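Local structure of 2-dehydro-3-deoxy-d-gluconate/2-dehydro-3-deoxy-phosphogluconate aldolase (Picrophilus torridus, 4UXD) at residues 31-36 / 66-71; 71-76 / 287-292; 225-230 / 270-275. The protein is an aldolase of the dihydrodipicolinate synthetase family, built as a parallel beta/alpha barrel and assembled from four chains. All blocks are in the same frame, centred on the assembly; numbering follows the deposited sequence.

The three contacts join loops at the C-terminal ends of the barrel strands to one another and to the chain's last helix and tail. Interaction 1 lies between the other two, its centre about 9 Å from each of theirs; interactions 2 and 3 are about 16 Å apart. Tyr273 ties interaction 3 to interaction 1, its OH lying 3.0 Å from Thr34 N and 3.1 Å from Thr68 O, both probable hydrogen bonds. Phe71 belongs to interactions 1 and 2, and both reach the second subunit. Glycerol, probably from the crystallisation liquor, is bound at interaction 3 and lies about 3 Å from the side chain of Thr68, consistent with a pocket between the two contacts.

Interaction 1 of 3, residues 31-36 / 66-71; sequences PMITPL and GSTGVF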
loop_
_atom_site.group_PDB
_atom_site.type_symbol
_atom_site.label_atom_id
_atom_site.label_comp_id
_atom_site.label_asym_id
_atom_site.label_seq_id
_atom_site.Cartn_x
_atom_site.Cartn_y
_atom_site.Cartn_z
ATOM N N PRO A 31 -4.303 -6.891 -27.141
ATOM C CA PRO A 31 -4.319 -7.976 -26.160
ATOM C C PRO A 31 -5.700 -8.624 -26.188
ATOM O O PRO A 31 -6.664 -8.111 -25.601
ATOM C CB PRO A 31 -4.016 -7.268 -24.842
ATOM C CG PRO A 31 -4.578 -5.903 -25.011
ATOM C CD PRO A 31 -4.566 -5.590 -26.517
ATOM N N MET A 32 -5.787 -9.728 -26.927
ATOM C CA MET A 32 -7.065 -10.351 -27.256
ATOM C C MET A 32 -7.814 -10.850 -26.032
ATOM O O MET A 32 -7.227 -11.480 -25.149
ATOM C CB MET A 32 -6.859 -11.532 -28.203
ATOM C CG MET A 32 -6.193 -11.188 -29.520
ATOM S SD MET A 32 -5.919 -12.650 -30.546
ATOM C CE MET A 32 -7.614 -13.161 -30.831
ATOM N N ILE A 33 -9.118 -10.586 -25.985
ATOM C CA ILE A 33 -9.966 -11.346 -25.082
ATOM C C ILE A 33 -10.035 -12.773 -25.600
ATOM O O ILE A 33 -9.815 -13.031 -26.783
ATOM C CB ILE A 33 -11.391 -10.773 -24.963
ATOM C CG1 ILE A 33 -12.057 -10.709 -26.341
ATOM C CG2 ILE A 33 -11.357 -9.399 -24.305
ATOM C CD1 ILE A 33 -13.538 -10.443 -26.285
ATOM N N THR A 34 -10.347 -13.696 -24.710
ATOM C CA THR A 34 -10.660 -15.063 -25.100
ATOM C C THR A 34 -12.184 -15.273 -25.083
ATOM O O THR A 34 -12.745 -15.552 -24.020
ATOM C CB THR A 34 -9.983 -16.044 -24.145
ATOM O OG1 THR A 34 -8.618 -15.661 -23.977
ATOM C CG2 THR A 34 -10.065 -17.466 -24.666
ATOM N N PRO A 35 -12.860 -15.133 -26.246
ATOM C CA PRO A 35 -14.329 -15.212 -26.241
ATOM C C PRO A 35 -14.858 -16.523 -25.654
ATOM O O PRO A 35 -14.263 -17.575 -25.901
ATOM C CB PRO A 35 -14.695 -15.087 -27.724
ATOM C CG PRO A 35 -13.557 -14.369 -28.339
ATOM C CD PRO A 35 -12.343 -14.878 -27.600
ATOM N N LEU A 36 -15.934 -16.440 -24.870
ATOM C CA LEU A 36 -16.507 -17.601 -24.193
ATOM C C LEU A 36 -18.000 -17.803 -24.500
ATOM O O LEU A 36 -18.772 -16.843 -24.650
ATOM C CB LEU A 36 -16.332 -17.485 -22.673
ATOM C CG LEU A 36 -14.938 -17.234 -22.084
ATOM C CD1 LEU A 36 -15.063 -16.977 -20.574
ATOM C CD2 LEU A 36 -13.983 -18.403 -22.364
ATOM N N GLY A 66 -2.990 -12.723 -23.109
ATOM C CA GLY A 66 -2.469 -11.731 -22.190
ATOM C C GLY A 66 -3.393 -11.644 -20.990
ATOM O O GLY A 66 -4.262 -12.525 -20.806
ATOM N N SER A 67 -3.217 -10.589 -20.190
ATOM C CA SER A 67 -4.057 -10.336 -19.027
ATOM C C SER A 67 -5.511 -10.128 -19.433
ATOM O O SER A 67 -6.431 -10.625 -18.787
ATOM C CB SER A 67 -3.562 -9.108 -18.252
ATOM O OG SER A 67 -2.258 -9.307 -17.719
ATOM N N THR A 68 -5.706 -9.376 -20.502
ATOM C CA THR A 68 -7.027 -9.129 -21.040
ATOM C C THR A 68 -7.688 -10.444 -21.418
ATOM O O THR A 68 -8.911 -10.587 -21.300
ATOM C CB THR A 68 -6.957 -8.214 -22.273
ATOM O OG1 THR A 68 -6.416 -6.948 -21.892
ATOM C CG2 THR A 68 -8.335 -8.006 -22.875
ATOM N N GLY A 69 -6.873 -11.404 -21.859
ATOM C CA GLY A 69 -7.363 -12.721 -22.240
ATOM C C GLY A 69 -7.540 -13.685 -21.079
ATOM O O GLY A 69 -7.796 -14.879 -21.290
ATOM N N VAL A 70 -7.427 -13.143 -19.865
ATOM C CA VAL A 70 -7.478 -13.874 -18.605
ATOM C C VAL A 70 -6.853 -15.272 -18.679
ATOM O O VAL A 70 -7.425 -16.252 -18.202
ATOM C CB VAL A 70 -8.951 -13.963 -18.054
ATOM C CG1 VAL A 70 -9.414 -12.604 -17.558
ATOM C CG2 VAL A 70 -9.932 -14.485 -19.061
ATOM N N PHE A 71 -5.630 -15.327 -19.209
ATOM C CA PHE A 71 -4.930 -16.591 -19.448
ATOM C C PHE A 71 -4.823 -17.519 -18.225
ATOM O O PHE A 71 -4.893 -18.732 -18.404
ATOM C CB PHE A 71 -3.511 -16.324 -20.026
ATOM C CG PHE A 71 -2.543 -15.713 -19.045
ATOM C CD1 PHE A 71 -2.429 -14.334 -18.924
ATOM C CD2 PHE A 71 -1.743 -16.518 -18.253
ATOM C CE1 PHE A 71 -1.566 -13.777 -18.021
ATOM C CE2 PHE A 71 -0.875 -15.964 -17.352
ATOM C CZ PHE A 71 -0.786 -14.578 -17.229
HETATM O O HOH W 1 -4.598 -11.088 -24.385
#
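Thr68 fits against Pro31 and Ile33 where the loops after strands 27-31 and 61-63, neighbours in the barrel sheet, meet. Its OG1 lies beside the backbone N (chi1 -62°), leaving CG2 anti to it, which sets that methyl against both Pro31 O, at 3.2 Å, and the CG2 methyl of Ile33, at 3.6 Å. The same OG1 stands beside the Pro31 ring, 3.8 Å from CG. Gly69 is the third residue of a type I turn from Ser67 to Val70, and its bare CA comes 3.2 Å from Met32 O. Thr34 supplies the direct polar bond, OG1 donating to Gly69 O over 2.9 Å, in the carbonyl plane and on a lone pair. A water adds a second link by donating to Met32 O and accepting from Gly66 N. Around these residues, the side-chain amide of Asn229 bonds to Pro31 O through ND2 and to Ile33 N through OD1. Side chains and a water thus satisfy several polar groups of these buried loops, consistent with loops held by more than backbone pairing such as that of Met32 with Phe63.

Interaction 2 of 3, residues 71-76 / 287-292; sequences FPYFTL and RPPMYR
Tyr73 and Arg287 have the nearest CA atoms, 7.5 Å apart, so side chains bridge most of the gap between the 3-10 turn 71-73 and the irregular tail 287-292. In this beta/alpha barrel the first segment leads into helix 76-88, with Thr75 as its N-cap, while the second follows the last helix, 270-279. A cis peptide bond precedes Pro289, and a weak bond from Met290 N to Arg287 O closes the bend around it. Pro289 lies over the Tyr73 ring in a CH-pi contact: CD stands 3.6 Å from the ring centroid and 13° off the normal, while CG reaches out over CZ and the hydroxyl. Met290 CG meets the same ring at its edge, 3.7 Å from CE2, so the phenol is held over one face and along one side. Ile129 of the second subunit also packs on Tyr73, placing this contact beside a subunit boundary. Arg287 starts out extended, with CG anti to the backbone N (chi1 -179°), then bends at chi3 and brings its guanidinium to Tyr73 O and Phe74. Phe74 CD1 sits over one guanidinium face, the two planes 55° apart. The charge is paired chiefly through NH2 with Glu78 of helix 76-88, and NE bonds to Gly40 O. Tyr73 O also accepts from Ser102 OG of the second subunit; within the chain, it accepts a hydrogen bond from Arg287 NH1 at 3.1 Å, the donor tilted from the carbonyl plane.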
loop_
_atom_site.group_PDB
_atom_site.type_symbol
_atom_site.label_atom_id
_atom_site.label_comp_id
_atom_site.label_asym_id
_atom_site.label_seq_id
_atom_site.Cartn_x
_atom_site.Cartn_y
_atom_site.Cartn_z
ATOM N N PHE A 71 -5.630 -15.327 -19.209
ATOM C CA PHE A 71 -4.930 -16.591 -19.448
ATOM C C PHE A 71 -4.823 -17.519 -18.225
ATOM O O PHE A 71 -4.893 -18.732 -18.404
ATOM C CB PHE A 71 -3.511 -16.324 -20.026
ATOM C CG PHE A 71 -2.543 -15.713 -19.045
ATOM C CD1 PHE A 71 -2.429 -14.334 -18.924
ATOM C CD2 PHE A 71 -1.743 -16.518 -18.253
ATOM C CE1 PHE A 71 -1.566 -13.777 -18.021
ATOM C CE2 PHE A 71 -0.875 -15.964 -17.352
ATOM C CZ PHE A 71 -0.786 -14.578 -17.229
ATOM N N PRO A 72 -4.671 -16.980 -16.990
ATOM C CA PRO A 72 -4.509 -17.968 -15.915
ATOM C C PRO A 72 -5.797 -18.696 -15.523
ATOM O O PRO A 72 -5.762 -19.612 -14.706
ATOM C CB PRO A 72 -4.003 -17.124 -14.740
ATOM C CG PRO A 72 -4.546 -15.805 -14.985
ATOM C CD PRO A 72 -4.534 -15.607 -16.474
ATOM N N TYR A 73 -6.929 -18.285 -16.075
ATOM C CA TYR A 73 -8.171 -18.983 -15.781
ATOM C C TYR A 73 -8.257 -20.271 -16.614
ATOM O O TYR A 73 -9.093 -21.112 -16.350
ATOM C CB TYR A 73 -9.394 -18.087 -16.044
ATOM C CG TYR A 73 -9.482 -16.843 -15.184
ATOM C CD1 TYR A 73 -8.656 -16.673 -14.069
ATOM C CD2 TYR A 73 -10.385 -15.832 -15.482
ATOM C CE1 TYR A 73 -8.720 -15.536 -13.280
ATOM C CE2 TYR A 73 -10.464 -14.679 -14.686
ATOM C CZ TYR A 73 -9.625 -14.536 -13.585
ATOM O OH TYR A 73 -9.695 -13.394 -12.791
ATOM N N PHE A 74 -7.366 -20.429 -17.589
ATOM C CA PHE A 74 -7.425 -21.554 -18.518
ATOM C C PHE A 74 -6.351 -22.587 -18.229
ATOM O O PHE A 74 -5.317 -22.286 -17.618
ATOM C CB PHE A 74 -7.286 -21.061 -19.968
ATOM C CG PHE A 74 -8.351 -20.089 -20.383
ATOM C CD1 PHE A 74 -9.621 -20.526 -20.697
ATOM C CD2 PHE A 74 -8.083 -18.732 -20.442
ATOM C CE1 PHE A 74 -10.591 -19.628 -21.062
ATOM C CE2 PHE A 74 -9.062 -17.830 -20.805
ATOM C CZ PHE A 74 -10.311 -18.277 -21.114
ATOM N N THR A 75 -6.601 -23.806 -18.694
ATOM C CA THR A 75 -5.633 -24.893 -18.583
ATOM C C THR A 75 -4.499 -24.697 -19.563
ATOM O O THR A 75 -4.629 -23.984 -20.553
ATOM C CB THR A 75 -6.270 -26.274 -18.873
ATOM O OG1 THR A 75 -6.681 -26.327 -20.245
ATOM C CG2 THR A 75 -7.460 -26.524 -17.979
ATOM N N LEU A 76 -3.388 -25.356 -19.300
ATOM C CA LEU A 76 -2.314 -25.428 -20.275
ATOM C C LEU A 76 -2.821 -25.969 -21.621
ATOM O O LEU A 76 -2.463 -25.461 -22.676
ATOM C CB LEU A 76 -1.196 -26.313 -19.738
ATOM C CG LEU A 76 0.110 -26.316 -20.518
ATOM C CD1 LEU A 76 0.750 -24.918 -20.548
ATOM C CD2 LEU A 76 1.047 -27.356 -19.917
ATOM N N ARG A 287 -16.230 -17.418 -17.413
ATOM C CA ARG A 287 -15.663 -18.401 -16.499
ATOM C C ARG A 287 -15.368 -17.726 -15.163
ATOM O O ARG A 287 -14.568 -16.783 -15.112
ATOM C CB ARG A 287 -14.382 -19.022 -17.069
ATOM C CG ARG A 287 -13.752 -20.097 -16.163
ATOM C CD ARG A 287 -12.557 -20.818 -16.813
ATOM N NE ARG A 287 -12.939 -21.564 -18.015
ATOM C CZ ARG A 287 -12.161 -22.450 -18.633
ATOM N NH1 ARG A 287 -10.949 -22.724 -18.171
ATOM N NH2 ARG A 287 -12.600 -23.070 -19.716
ATOM N N PRO A 288 -16.030 -18.177 -14.082
ATOM C CA PRO A 288 -15.643 -17.681 -12.760
ATOM C C PRO A 288 -14.126 -17.710 -12.586
ATOM O O PRO A 288 -13.502 -18.671 -13.044
ATOM C CB PRO A 288 -16.328 -18.655 -11.808
ATOM C CG PRO A 288 -17.528 -19.144 -12.560
ATOM C CD PRO A 288 -17.166 -19.117 -14.017
ATOM N N PRO A 289 -13.536 -16.675 -11.949
ATOM C CA PRO A 289 -14.155 -15.551 -11.222
ATOM C C PRO A 289 -14.722 -14.408 -12.082
ATOM O O PRO A 289 -15.241 -13.456 -11.518
ATOM C CB PRO A 289 -12.999 -15.025 -10.365
ATOM C CG PRO A 289 -11.779 -15.283 -11.200
ATOM C CD PRO A 289 -12.069 -16.546 -12.001
ATOM N N MET A 290 -14.610 -14.474 -13.403
ATOM C CA MET A 290 -15.324 -13.527 -14.255
ATOM C C MET A 290 -16.808 -13.562 -13.899
ATOM O O MET A 290 -17.312 -14.565 -13.378
ATOM C CB MET A 290 -15.159 -13.857 -15.749
ATOM C CG MET A 290 -13.750 -13.901 -16.271
ATOM S SD MET A 290 -13.635 -14.610 -17.929
ATOM C CE MET A 290 -14.031 -13.218 -18.978
ATOM N N TYR A 291 -17.514 -12.475 -14.186
ATOM C CA TYR A 291 -18.966 -12.475 -14.074
ATOM C C TYR A 291 -19.564 -11.330 -14.900
ATOM O O TYR A 291 -18.880 -10.348 -15.188
ATOM C CB TYR A 291 -19.379 -12.384 -12.606
ATOM C CG TYR A 291 -19.045 -11.075 -11.939
ATOM C CD1 TYR A 291 -17.819 -10.877 -11.323
ATOM C CD2 TYR A 291 -19.967 -10.046 -11.907
ATOM C CE1 TYR A 291 -17.523 -9.673 -10.700
ATOM C CE2 TYR A 291 -19.682 -8.844 -11.294
ATOM C CZ TYR A 291 -18.462 -8.660 -10.692
ATOM O OH TYR A 291 -18.198 -7.462 -10.072
ATOM N N ARG A 292 -20.821 -11.469 -15.308
ATOM C CA ARG A 292 -21.483 -10.431 -16.114
ATOM C C ARG A 292 -21.649 -9.148 -15.295
ATOM O O ARG A 292 -21.922 -9.189 -14.101
ATOM C CB ARG A 292 -22.837 -10.937 -16.642
ATOM C CG ARG A 292 -23.913 -9.871 -16.959
ATOM C CD ARG A 292 -23.773 -9.230 -18.342
ATOM N NE ARG A 292 -25.061 -9.254 -19.046
ATOM C CZ ARG A 292 -25.942 -8.254 -19.077
ATOM N NH1 ARG A 292 -25.692 -7.099 -18.465
ATOM N NH2 ARG A 292 -27.083 -8.409 -19.737
#

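Interaction 3 of 3, residues 225-230 / 270-275; sequences CGTTNF and NAYYEY. With GOL (glycerol), chain F.
Phe230, Tyr272 and Tyr275 form an aromatic cluster where the 3-10 turn after barrel strand 222-224 meets helix 270-279 of this beta/alpha-barrel enzyme. The tyrosines, nearly one helical turn apart, meet the phenylalanine differently. Tyr275 lies over one face of Phe230: its CB stands above the ring, 3.9 Å from the centroid, a CH-pi contact. The two rings are 26° from parallel but slid apart, so they barely overlap, and CD1 of Phe230 approaches CD1 of Tyr275. Thr227 O lies over the opposite face of Phe230. Tyr272 is turned more steeply, its plane 59° from that of Phe230, and the closest ring atoms are CZ of Phe230 and CD2 of Tyr272, 3.6 Å apart. The Phe230 side chain has CG between backbone N and carbonyl carbon (chi1 38°), which brings its CE2 to 3.3 Å from Tyr272 O. Farther along the Tyr272 ring, at CE2, Gly226 C and Thr227 N lie at the edge, near the ring plane. The turn itself is braced by Asn229 ND2, which donates to a lone pair of Gly226 O over 2.7 Å. Bound glycerol, also held by Gly207 and Asp209, spans the contact: Gly226 N makes a weak bond to its O3, and Tyr272 OH lies 2.8 Å from glycerol O1, hydrogen-bonded to it.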
loop_
_atom_site.group_PDB
_atom_site.type_symbol
_atom_site.label_atom_id
_atom_site.label_comp_id
_atom_site.label_asym_id
_atom_site.label_seq_id
_atom_site.Cartn_x
_atom_site.Cartn_y
_atom_site.Cartn_z
ATOM N N CYS A 225 -3.212 -2.365 -26.456
ATOM C CA CYS A 225 -4.430 -1.669 -26.064
ATOM C C CYS A 225 -5.693 -2.510 -26.172
ATOM O O CYS A 225 -6.187 -2.751 -27.261
ATOM C CB CYS A 225 -4.574 -0.417 -26.926
ATOM S SG CYS A 225 -3.136 0.664 -26.880
ATOM N N GLY A 226 -6.239 -2.908 -25.030
ATOM C CA GLY A 226 -7.394 -3.787 -24.994
ATOM C C GLY A 226 -8.649 -3.270 -25.689
ATOM O O GLY A 226 -9.480 -4.056 -26.140
ATOM N N THR A 227 -8.809 -1.958 -25.772
ATOM C CA THR A 227 -9.989 -1.404 -26.411
ATOM C C THR A 227 -10.061 -1.733 -27.909
ATOM O O THR A 227 -11.116 -1.572 -28.522
ATOM C CB THR A 227 -10.049 0.118 -26.248
ATOM O OG1 THR A 227 -8.932 0.726 -26.922
ATOM C CG2 THR A 227 -10.058 0.479 -24.770
ATOM N N THR A 228 -8.962 -2.199 -28.494
ATOM C CA THR A 228 -8.971 -2.568 -29.906
ATOM C C THR A 228 -9.809 -3.831 -30.163
ATOM O O THR A 228 -10.078 -4.169 -31.305
ATOM C CB THR A 228 -7.545 -2.788 -30.457
ATOM O OG1 THR A 228 -6.907 -3.866 -29.759
ATOM C CG2 THR A 228 -6.727 -1.526 -30.301
ATOM N N ASN A 229 -10.236 -4.508 -29.101
ATOM C CA ASN A 229 -11.095 -5.667 -29.246
ATOM C C ASN A 229 -12.475 -5.308 -29.821
ATOM O O ASN A 229 -13.205 -6.183 -30.279
ATOM C CB ASN A 229 -11.269 -6.366 -27.894
ATOM C CG ASN A 229 -10.095 -7.237 -27.534
ATOM O OD1 ASN A 229 -9.997 -8.376 -27.988
ATOM N ND2 ASN A 229 -9.193 -6.712 -26.707
ATOM N N PHE A 230 -12.832 -4.027 -29.786
ATOM C CA PHE A 230 -14.157 -3.590 -30.208
ATOM C C PHE A 230 -14.197 -2.103 -30.549
ATOM O O PHE A 230 -15.263 -1.520 -30.682
ATOM C CB PHE A 230 -15.173 -3.900 -29.115
ATOM C CG PHE A 230 -14.644 -3.681 -27.735
ATOM C CD1 PHE A 230 -14.602 -2.415 -27.190
ATOM C CD2 PHE A 230 -14.153 -4.744 -26.995
ATOM C CE1 PHE A 230 -14.096 -2.221 -25.926
ATOM C CE2 PHE A 230 -13.650 -4.555 -25.735
ATOM C CZ PHE A 230 -13.621 -3.298 -25.197
ATOM N N ASN A 270 -14.054 -7.819 -17.203
ATOM C CA ASN A 270 -15.365 -8.311 -17.587
ATOM C C ASN A 270 -16.087 -7.400 -18.585
ATOM O O ASN A 270 -16.675 -7.890 -19.549
ATOM C CB ASN A 270 -16.188 -8.523 -16.331
ATOM C CG ASN A 270 -15.588 -9.594 -15.433
ATOM O OD1 ASN A 270 -15.289 -10.695 -15.898
ATOM N ND2 ASN A 270 -15.375 -9.267 -14.151
ATOM N N ALA A 271 -15.994 -6.087 -18.382
ATOM C CA ALA A 271 -16.638 -5.115 -19.259
ATOM C C ALA A 271 -16.176 -5.245 -20.713
ATOM O O ALA A 271 -16.957 -4.991 -21.631
ATOM C CB ALA A 271 -16.382 -3.705 -18.763
ATOM N N TYR A 272 -14.918 -5.637 -20.912
ATOM C CA TYR A 272 -14.367 -5.828 -22.255
ATOM C C TYR A 272 -15.109 -6.943 -22.962
ATOM O O TYR A 272 -15.354 -6.883 -24.169
ATOM C CB TYR A 272 -12.868 -6.159 -22.208
ATOM C CG TYR A 272 -11.988 -4.985 -21.823
ATOM C CD1 TYR A 272 -11.944 -4.516 -20.511
ATOM C CD2 TYR A 272 -11.200 -4.343 -22.772
ATOM C CE1 TYR A 272 -11.136 -3.443 -20.159
ATOM C CE2 TYR A 272 -10.399 -3.266 -22.430
ATOM C CZ TYR A 272 -10.369 -2.826 -21.124
ATOM O OH TYR A 272 -9.574 -1.763 -20.788
ATOM N N TYR A 273 -15.463 -7.963 -22.190
ATOM C CA TYR A 273 -16.141 -9.115 -22.727
ATOM C C TYR A 273 -17.575 -8.736 -23.103
ATOM O O TYR A 273 -17.996 -8.979 -24.229
ATOM C CB TYR A 273 -16.070 -10.286 -21.728
ATOM C CG TYR A 273 -14.708 -10.966 -21.765
ATOM C CD1 TYR A 273 -13.594 -10.379 -21.181
ATOM C CD2 TYR A 273 -14.533 -12.170 -22.421
ATOM C CE1 TYR A 273 -12.346 -10.981 -21.240
ATOM C CE2 TYR A 273 -13.291 -12.778 -22.489
ATOM C CZ TYR A 273 -12.200 -12.182 -21.899
ATOM O OH TYR A 273 -10.965 -12.795 -21.962
ATOM N N GLU A 274 -18.310 -8.109 -22.193
ATOM C CA GLU A 274 -19.662 -7.687 -22.522
ATOM C C GLU A 274 -19.650 -6.794 -23.764
ATOM O O GLU A 274 -20.461 -6.962 -24.679
ATOM C CB GLU A 274 -20.301 -6.947 -21.349
ATOM C CG GLU A 274 -21.764 -6.606 -21.564
ATOM C CD GLU A 274 -22.453 -6.131 -20.290
ATOM O OE1 GLU A 274 -21.854 -6.286 -19.203
ATOM O OE2 GLU A 274 -23.585 -5.597 -20.374
ATOM N N TYR A 275 -18.706 -5.863 -23.801
ATOM C CA TYR A 275 -18.681 -4.862 -24.846
ATOM C C TYR A 275 -18.492 -5.548 -26.180
ATOM O O TYR A 275 -19.085 -5.156 -27.182
ATOM C CB TYR A 275 -17.573 -3.841 -24.591
ATOM C CG TYR A 275 -17.801 -2.503 -25.249
ATOM C CD1 TYR A 275 -17.754 -2.368 -26.630
ATOM C CD2 TYR A 275 -18.052 -1.370 -24.490
ATOM C CE1 TYR A 275 -17.958 -1.142 -27.238
ATOM C CE2 TYR A 275 -18.258 -0.139 -25.089
ATOM C CZ TYR A 275 -18.208 -0.028 -26.463
ATOM O OH TYR A 275 -18.413 1.197 -27.068
HETATM C C1 GOL F . -6.505 -1.694 -21.219
HETATM O O1 GOL F . -7.303 -1.772 -22.377
HETATM C C2 GOL F . -5.992 -3.072 -20.818
HETATM O O2 GOL F . -5.170 -2.943 -19.672
HETATM C C3 GOL F . -5.231 -3.737 -21.969
HETATM O O3 GOL F . -4.407 -2.826 -22.665
#